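Local coordinates for protein inosine-uridine nucleoside N-ribohydrolase (Xanthomonas oryzae pv. oryzae, PDB 4KL0) that binds calcium and, as a bacterial effector of the nucleoside hydrolase family, probably hydrolyses N-glycosyl compounds, at residues A[209-214]-A[221-226]; A[174-179]-A[323-328]. All coordinates share one frame; numbering follows the deposited sequence.

Contact 1: residues A[209-214]-A[221-226]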
ATOM      1  N   ALA A 209       7.047   7.859  16.604  1.00 14.96           N
ATOM      2  CA  ALA A 209       8.018   8.898  16.254  1.00 14.85           C
ATOM      3  C   ALA A 209       7.540   9.615  14.965  1.00 18.36           C
ATOM      4  O   ALA A 209       7.672  10.846  14.817  1.00 19.15           O
ATOM      5  CB  ALA A 209       9.373   8.306  16.072  1.00 17.39           C
ATOM      6  N   LEU A 210       7.025   8.846  14.008  1.00 14.39           N
ATOM      7  CA  LEU A 210       6.651   9.420  12.717  1.00 15.74           C
ATOM      8  C   LEU A 210       5.441  10.337  12.836  1.00 16.10           C
ATOM      9  O   LEU A 210       5.513  11.491  12.329  1.00 17.21           O
ATOM     10  CB  LEU A 210       6.465   8.326  11.624  1.00 14.57           C
ATOM     11  CG  LEU A 210       6.055   8.848  10.253  1.00 15.41           C
ATOM     12  CD1 LEU A 210       7.228   9.519   9.528  1.00 18.28           C
ATOM     13  CD2 LEU A 210       5.500   7.695   9.395  1.00 19.62           C
ATOM     14  N   TYR A 211       4.358   9.870  13.494  1.00 15.53           N
ATOM     15  CA  TYR A 211       3.111  10.632  13.613  1.00 17.15           C
ATOM     16  C   TYR A 211       3.450  11.904  14.353  1.00 19.88           C
ATOM     17  O   TYR A 211       3.019  12.999  13.971  1.00 19.11           O
ATOM     18  CB  TYR A 211       2.079   9.881  14.443  1.00 17.20           C
ATOM     19  CG  TYR A 211       1.261   8.800  13.705  1.00 17.48           C
ATOM     20  CD1 TYR A 211       1.890   7.795  12.946  1.00 16.38           C
ATOM     21  CD2 TYR A 211      -0.148   8.743  13.822  1.00 16.01           C
ATOM     22  CE1 TYR A 211       1.146   6.799  12.361  1.00 15.24           C
ATOM     23  CE2 TYR A 211      -0.878   7.732  13.234  1.00 17.32           C
ATOM     24  CZ  TYR A 211      -0.228   6.741  12.509  1.00 17.90           C
ATOM     25  OH  TYR A 211      -0.933   5.702  11.938  1.00 17.70           O
ATOM     26  N   ARG A 212       4.225  11.753  15.423  1.00 18.18           N
ATOM     27  CA  ARG A 212       4.586  12.909  16.245  1.00 19.33           C
ATOM     28  C   ARG A 212       5.471  13.881  15.473  1.00 19.33           C
ATOM     29  O   ARG A 212       5.187  15.079  15.474  1.00 21.98           O
ATOM     30  CB  ARG A 212       5.273  12.447  17.543  1.00 19.50           C
ATOM     31  CG  ARG A 212       5.898  13.616  18.338  1.00 21.25           C
ATOM     32  CD  ARG A 212       6.418  13.125  19.698  1.00 25.35           C
ATOM     33  NE  ARG A 212       7.633  12.334  19.537  1.00 26.78           N
ATOM     34  CZ  ARG A 212       7.738  11.057  19.930  1.00 27.60           C
ATOM     35  NH1 ARG A 212       6.701  10.458  20.522  1.00 29.36           N
ATOM     36  NH2 ARG A 212       8.883  10.396  19.755  1.00 27.36           N
ATOM     37  N   ARG A 213       6.542  13.414  14.834  1.00 17.06           N
ATOM     38  CA  ARG A 213       7.468  14.332  14.212  1.00 18.79           C
ATOM     39  C   ARG A 213       6.873  15.018  12.990  1.00 22.60           C
ATOM     40  O   ARG A 213       7.298  16.128  12.655  1.00 25.24           O
ATOM     41  CB  ARG A 213       8.793  13.662  13.881  1.00 19.88           C
ATOM     42  CG  ARG A 213       9.936  14.576  13.479  1.00 21.10           C
ATOM     43  CD  ARG A 213      10.499  15.362  14.708  1.00 26.88           C
ATOM     44  NE  ARG A 213      11.640  16.221  14.344  1.00 29.25           N
ATOM     45  CZ  ARG A 213      11.902  17.395  14.936  1.00 30.06           C
ATOM     46  NH1 ARG A 213      11.085  17.844  15.886  1.00 28.24           N
ATOM     47  NH2 ARG A 213      12.960  18.136  14.575  1.00 30.95           N
ATOM     48  N   ALA A 214       5.919  14.374  12.312  1.00 17.70           N
ATOM     49  CA  ALA A 214       5.402  14.938  11.084  1.00 20.93           C
ATOM     50  C   ALA A 214       4.652  16.181  11.529  1.00 23.29           C
ATOM     51  O   ALA A 214       4.773  17.263  10.926  1.00 21.76           O
ATOM     52  CB  ALA A 214       4.415  13.922  10.410  1.00 18.50           C
ATOM     53  N   LEU A 221      -0.614  15.186   7.502  1.00 16.80           N
ATOM     54  CA  LEU A 221      -0.762  13.724   7.579  1.00 18.00           C
ATOM     55  C   LEU A 221      -2.120  13.315   7.117  1.00 18.08           C
ATOM     56  O   LEU A 221      -3.132  13.929   7.490  1.00 19.92           O
ATOM     57  CB  LEU A 221      -0.650  13.266   9.043  1.00 20.80           C
ATOM     58  CG  LEU A 221       0.646  13.075   9.783  1.00 19.93           C
ATOM     59  CD1 LEU A 221       0.284  12.581  11.211  1.00 19.07           C
ATOM     60  CD2 LEU A 221       1.523  12.048   9.038  1.00 19.85           C
ATOM     61  N   ARG A 222      -2.225  12.257   6.308  1.00 13.97           N
ATOM     62  CA  ARG A 222      -3.525  11.774   5.915  1.00 15.83           C
ATOM     63  C   ARG A 222      -3.528  10.270   6.200  1.00 16.43           C
ATOM     64  O   ARG A 222      -2.636   9.577   5.714  1.00 16.18           O
ATOM     65  CB  ARG A 222      -3.790  12.001   4.431  1.00 14.95           C
ATOM     66  CG  ARG A 222      -5.177  11.545   3.985  1.00 17.54           C
ATOM     67  CD  ARG A 222      -5.437  11.981   2.532  1.00 18.81           C
ATOM     68  NE  ARG A 222      -5.603  13.425   2.557  1.00 21.44           N
ATOM     69  CZ  ARG A 222      -5.796  14.163   1.473  1.00 26.13           C
ATOM     70  NH1 ARG A 222      -5.864  13.573   0.278  1.00 25.04           N
ATOM     71  NH2 ARG A 222      -5.947  15.471   1.597  1.00 26.79           N
ATOM     72  N   ILE A 223      -4.449   9.820   7.040  1.00 14.82           N
ATOM     73  CA  ILE A 223      -4.393   8.443   7.580  1.00 13.57           C
ATOM     74  C   ILE A 223      -5.617   7.709   7.070  1.00 15.80           C
ATOM     75  O   ILE A 223      -6.788   8.082   7.342  1.00 17.08           O
ATOM     76  CB  ILE A 223      -4.415   8.375   9.102  1.00 14.50           C
ATOM     77  CG1 ILE A 223      -3.353   9.235   9.819  1.00 18.77           C
ATOM     78  CG2 ILE A 223      -4.259   6.890   9.544  1.00 16.58           C
ATOM     79  CD1 ILE A 223      -1.976   8.845   9.557  1.00 21.98           C
ATOM     80  N   LEU A 224      -5.379   6.669   6.293  1.00 13.22           N
ATOM     81  CA  LEU A 224      -6.485   5.900   5.737  1.00 13.98           C
ATOM     82  C   LEU A 224      -6.590   4.628   6.560  1.00 16.53           C
ATOM     83  O   LEU A 224      -5.572   3.995   6.843  1.00 17.63           O
ATOM     84  CB  LEU A 224      -6.180   5.475   4.291  1.00 13.63           C
ATOM     85  CG  LEU A 224      -7.360   4.806   3.560  1.00 17.16           C
ATOM     86  CD1 LEU A 224      -7.550   5.396   2.198  1.00 16.67           C
ATOM     87  CD2 LEU A 224      -7.211   3.207   3.468  1.00 14.68           C
ATOM     88  N   THR A 225      -7.788   4.237   6.934  1.00 18.03           N
ATOM     89  CA  THR A 225      -7.945   3.161   7.913  1.00 15.49           C
ATOM     90  C   THR A 225      -8.623   1.961   7.242  1.00 14.99           C
ATOM     91  O   THR A 225      -9.166   2.016   6.107  1.00 17.72           O
ATOM     92  CB  THR A 225      -8.832   3.633   9.062  1.00 20.43           C
ATOM     93  OG1 THR A 225     -10.159   3.820   8.567  1.00 25.38           O
ATOM     94  CG2 THR A 225      -8.329   4.931   9.588  1.00 23.87           C
ATOM     95  N   LYS A 226      -8.612   0.825   7.904  1.00 16.77           N
ATOM     96  CA  LYS A 226      -9.153  -0.376   7.274  1.00 18.81           C
ATOM     97  C   LYS A 226     -10.654  -0.240   6.893  1.00 17.63           C
ATOM     98  O   LYS A 226     -11.092  -0.845   5.929  1.00 19.76           O
ATOM     99  CB  LYS A 226      -8.914  -1.600   8.194  1.00 21.71           C
ATOM    100  CG  LYS A 226      -9.624  -1.464   9.538  1.00 24.18           C
ATOM    101  CD  LYS A 226      -9.144  -2.500  10.545  1.00 24.71           C
ATOM    102  CE  LYS A 226      -9.997  -2.421  11.836  1.00 28.28           C
ATOM    103  NZ  LYS A 226      -9.959  -3.745  12.554  1.00 40.45           N
TER
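A214 and L221 make the closest side-chain contact between segments 209-214 and 221-226, which lie on helix 204-216 and strand 221-224. The CB of A214 meets one branch of L221, 3.7 Å from CD2, and lies 3.9 Å from the branch point CG. The second methyl of L221, CD1, turns to the helix backbone instead, resting 3.9 Å from the carbonyl O of Y211. L221 thus straddles the helix surface with a methyl for each residue. Its CB points toward the helix, and chi1 of -81° sets CG beside the backbone N, from where both methyls meet the helix.

Further along the strand, the aromatic side chain of Y211 extends to I223. CD1 of I223 lies 4.0 Å from the ring atom CE2 of Y211 and equally near CZ, an oblique approach. The same ring also touches I177 of strand 172-178, a neighbour of 221-224 in the sheet.

Polar groups find their partners outside the two segments. The carbonyl O of Y211, beside the L221 methyl, accepts a hydrogen bond from NE2 of Q215, while the phenol OH has weak hydrogen bonds to N200 and to the backbone N of G180.

The short segments run at 144° with axes 10.4 Å apart, a spacing bridged mainly by side chains. Helix and following strand meet here as the second half of a right-handed beta-alpha-beta crossover from strand 172-178. With no hydrogen bond across it and all four touching residues buried, the contact is held by dispersion and the hydrophobic effect.

Contact 2: residues A[174-179]-A[323-328]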
ATOM      1  N   SER A 174       3.201  15.921   1.869  1.00 17.98           N
ATOM      2  CA  SER A 174       2.261  15.285   2.773  1.00 17.83           C
ATOM      3  C   SER A 174       2.803  13.913   3.003  1.00 15.41           C
ATOM      4  O   SER A 174       3.666  13.423   2.251  1.00 17.02           O
ATOM      5  CB  SER A 174       0.870  15.116   2.150  1.00 19.75           C
ATOM      6  OG  SER A 174       0.949  14.353   0.935  1.00 22.97           O
ATOM      7  N   ILE A 175       2.263  13.298   4.036  1.00 14.56           N
ATOM      8  CA  ILE A 175       2.568  11.893   4.362  1.00 13.17           C
ATOM      9  C   ILE A 175       1.215  11.206   4.468  1.00 14.36           C
ATOM     10  O   ILE A 175       0.356  11.595   5.271  1.00 15.58           O
ATOM     11  CB  ILE A 175       3.312  11.735   5.695  1.00 14.69           C
ATOM     12  CG1 ILE A 175       4.637  12.486   5.670  1.00 16.17           C
ATOM     13  CG2 ILE A 175       3.484  10.221   6.016  1.00 15.14           C
ATOM     14  CD1 ILE A 175       5.381  12.479   7.003  1.00 19.30           C
ATOM     15  N   THR A 176       1.011  10.154   3.683  1.00 13.09           N
ATOM     16  CA  THR A 176      -0.277   9.463   3.659  1.00 12.12           C
ATOM     17  C   THR A 176      -0.000   8.039   4.089  1.00 13.63           C
ATOM     18  O   THR A 176       0.942   7.413   3.590  1.00 14.59           O
ATOM     19  CB  THR A 176      -0.877   9.406   2.211  1.00 14.60           C
ATOM     20  OG1 THR A 176      -0.946  10.744   1.685  1.00 14.69           O
ATOM     21  CG2 THR A 176      -2.291   8.851   2.176  1.00 14.50           C
ATOM     22  N   ILE A 177      -0.769   7.550   5.048  1.00 11.70           N
ATOM     23  CA  ILE A 177      -0.373   6.311   5.749  1.00 11.09           C
ATOM     24  C   ILE A 177      -1.574   5.384   5.820  1.00 13.30           C
ATOM     25  O   ILE A 177      -2.696   5.832   6.116  1.00 15.27           O
ATOM     26  CB  ILE A 177       0.018   6.611   7.251  1.00 14.31           C
ATOM     27  CG1 ILE A 177       1.168   7.608   7.315  1.00 14.21           C
ATOM     28  CG2 ILE A 177       0.370   5.291   8.014  1.00 15.58           C
ATOM     29  CD1 ILE A 177       1.426   8.137   8.783  1.00 17.43           C
ATOM     30  N   MET A 178      -1.368   4.088   5.596  1.00 10.64           N
ATOM     31  CA  MET A 178      -2.400   3.094   5.806  1.00 11.60           C
ATOM     32  C   MET A 178      -2.221   2.659   7.253  1.00 13.29           C
ATOM     33  O   MET A 178      -1.292   1.911   7.597  1.00 10.56           O
ATOM     34  CB  MET A 178      -2.143   1.907   4.828  1.00 11.51           C
ATOM     35  CG  MET A 178      -3.311   0.921   4.657  1.00 12.93           C
ATOM     36  SD  MET A 178      -3.706  -0.158   6.126  1.00  8.55           S
ATOM     37  CE  MET A 178      -5.373   0.502   6.449  1.00 13.89           C
ATOM     38  N   GLY A 179      -3.057   3.190   8.129  1.00 11.93           N
ATOM     39  CA  GLY A 179      -2.680   3.144   9.533  1.00 15.20           C
ATOM     40  C   GLY A 179      -3.924   3.288  10.395  1.00 14.11           C
ATOM     41  O   GLY A 179      -4.961   2.781  10.043  1.00 16.15           O
ATOM     42  N   LEU A 323      -4.259   6.074  -3.752  1.00 12.88           N
ATOM     43  CA  LEU A 323      -5.275   6.919  -4.379  1.00 14.45           C
ATOM     44  C   LEU A 323      -5.555   8.111  -3.471  1.00 15.05           C
ATOM     45  O   LEU A 323      -5.749   9.245  -3.946  1.00 17.69           O
ATOM     46  CB  LEU A 323      -6.543   6.137  -4.706  1.00 14.95           C
ATOM     47  CG  LEU A 323      -6.380   5.024  -5.770  1.00 12.67           C
ATOM     48  CD1 LEU A 323      -7.740   4.433  -6.125  1.00 17.18           C
ATOM     49  CD2 LEU A 323      -5.753   5.565  -7.064  1.00 15.37           C
ATOM     50  N   ALA A 324      -5.529   7.881  -2.160  1.00 12.91           N
ATOM     51  CA  ALA A 324      -5.761   8.991  -1.224  1.00 15.17           C
ATOM     52  C   ALA A 324      -4.622  10.005  -1.155  1.00 16.83           C
ATOM     53  O   ALA A 324      -4.835  11.142  -0.677  1.00 19.60           O
ATOM     54  CB  ALA A 324      -6.114   8.408   0.199  1.00 13.08           C
ATOM     55  N   ALA A 325      -3.410   9.626  -1.617  1.00 16.29           N
ATOM     56  CA  ALA A 325      -2.212  10.422  -1.525  1.00 15.25           C
ATOM     57  C   ALA A 325      -2.057  11.415  -2.657  1.00 17.95           C
ATOM     58  O   ALA A 325      -1.227  12.333  -2.540  1.00 19.66           O
ATOM     59  CB  ALA A 325      -0.961   9.485  -1.534  1.00 16.14           C
ATOM     60  N   LEU A 326      -2.759  11.171  -3.766  1.00 17.39           N
ATOM     61  CA  LEU A 326      -2.641  12.042  -4.960  1.00 17.92           C
ATOM     62  C   LEU A 326      -3.905  12.905  -5.048  1.00 20.20           C
ATOM     63  O   LEU A 326      -5.028  12.383  -4.990  1.00 20.97           O
ATOM     64  CB  LEU A 326      -2.541  11.185  -6.232  1.00 17.75           C
ATOM     65  CG  LEU A 326      -1.480  10.081  -6.263  1.00 18.68           C
ATOM     66  CD1 LEU A 326      -1.620   9.158  -7.483  1.00 21.54           C
ATOM     67  CD2 LEU A 326      -0.052  10.621  -6.191  1.00 21.82           C
ATOM     68  N   PRO A 327      -3.733  14.237  -5.235  1.00 23.19           N
ATOM     69  CA  PRO A 327      -4.940  15.083  -5.241  1.00 24.54           C
ATOM     70  C   PRO A 327      -5.910  14.743  -6.354  1.00 23.85           C
ATOM     71  O   PRO A 327      -7.126  14.769  -6.164  1.00 24.58           O
ATOM     72  CB  PRO A 327      -4.375  16.486  -5.425  1.00 27.20           C
ATOM     73  CG  PRO A 327      -2.992  16.401  -4.904  1.00 30.25           C
ATOM     74  CD  PRO A 327      -2.499  15.023  -5.296  1.00 25.68           C
ATOM     75  N   GLY A 328      -5.398  14.380  -7.519  1.00 24.66           N
ATOM     76  CA  GLY A 328      -6.295  14.096  -8.643  1.00 22.00           C
ATOM     77  C   GLY A 328      -7.227  12.924  -8.379  1.00 24.15           C
ATOM     78  O   GLY A 328      -8.441  12.949  -8.663  1.00 26.58           O
TER
HETATM   79  O   HOH W   1      -1.620  14.294  -0.636  1.00 30.19           O
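T176 sets its whole side chain against A325, bringing strand 172-178 against the last part of 317-325. The two CA atoms are 5.6 Å apart, a close approach that the small side chain of the alanine permits.

The direct contact is van der Waals packing. CB of A325 lies 3.5 Å from OG1 of T176 and 3.7 Å from its CB, so the methyl meets the hydroxyl branch as well as the carbon at the branch point. The other branch, CG2, is 4.0 Å from the CB of A325 and also reaches A324, 4.3 Å from its CB. The first torsion of T176 (-55° to OG1) divides the work: OG1 is anti to the carbonyl carbon and faces A325, while CG2 is anti to the backbone N and touches both alanines. A325 also touches V149 of strand 146-150, and T176 touches T321 one turn earlier in the helix.

A water provides the polar link. It donates to the carbonyl O of A325 at 2.8 Å and is hydrogen-bonded to OG of S174 at 3.0 Å. S174 and T176 point their CB atoms to the same side of the strand, and the water bridges the wider gap at S174, where no direct contact forms.

Helix 317-325 also carries D318, a ligand of the bound calcium, whose side chain is about 10 Å from that of T176. A helix lying over the central parallel strands, with I151, just after strand 146-150, and D318 of the helix at the calcium site near the C-terminal ends of the strands, is the layered alpha/beta, Rossmann-like arrangement of the nucleoside hydrolase fold.

From the N terminus, strand 172-178 comes first; the chain then passes through helix 204-216 and returns as strand 221-224. Contact 1 closes a short loop, with six residues between its segments, at this return. Contact 2 closes only after another hundred residues, when 323-328 reaches back to 174-179 across 143 intervening residues, and its long loop encloses contact 1. The two meet in the sheet, where strands 172-178 and 221-224 are neighbours: L224 N probably hydrogen-bonds I177 O (2.8 Å). R222 NH1 also hydrogen-bonds A324 O, joining the strand of contact 1 to the helix of contact 2. Together they pack helices against opposite faces of one sheet.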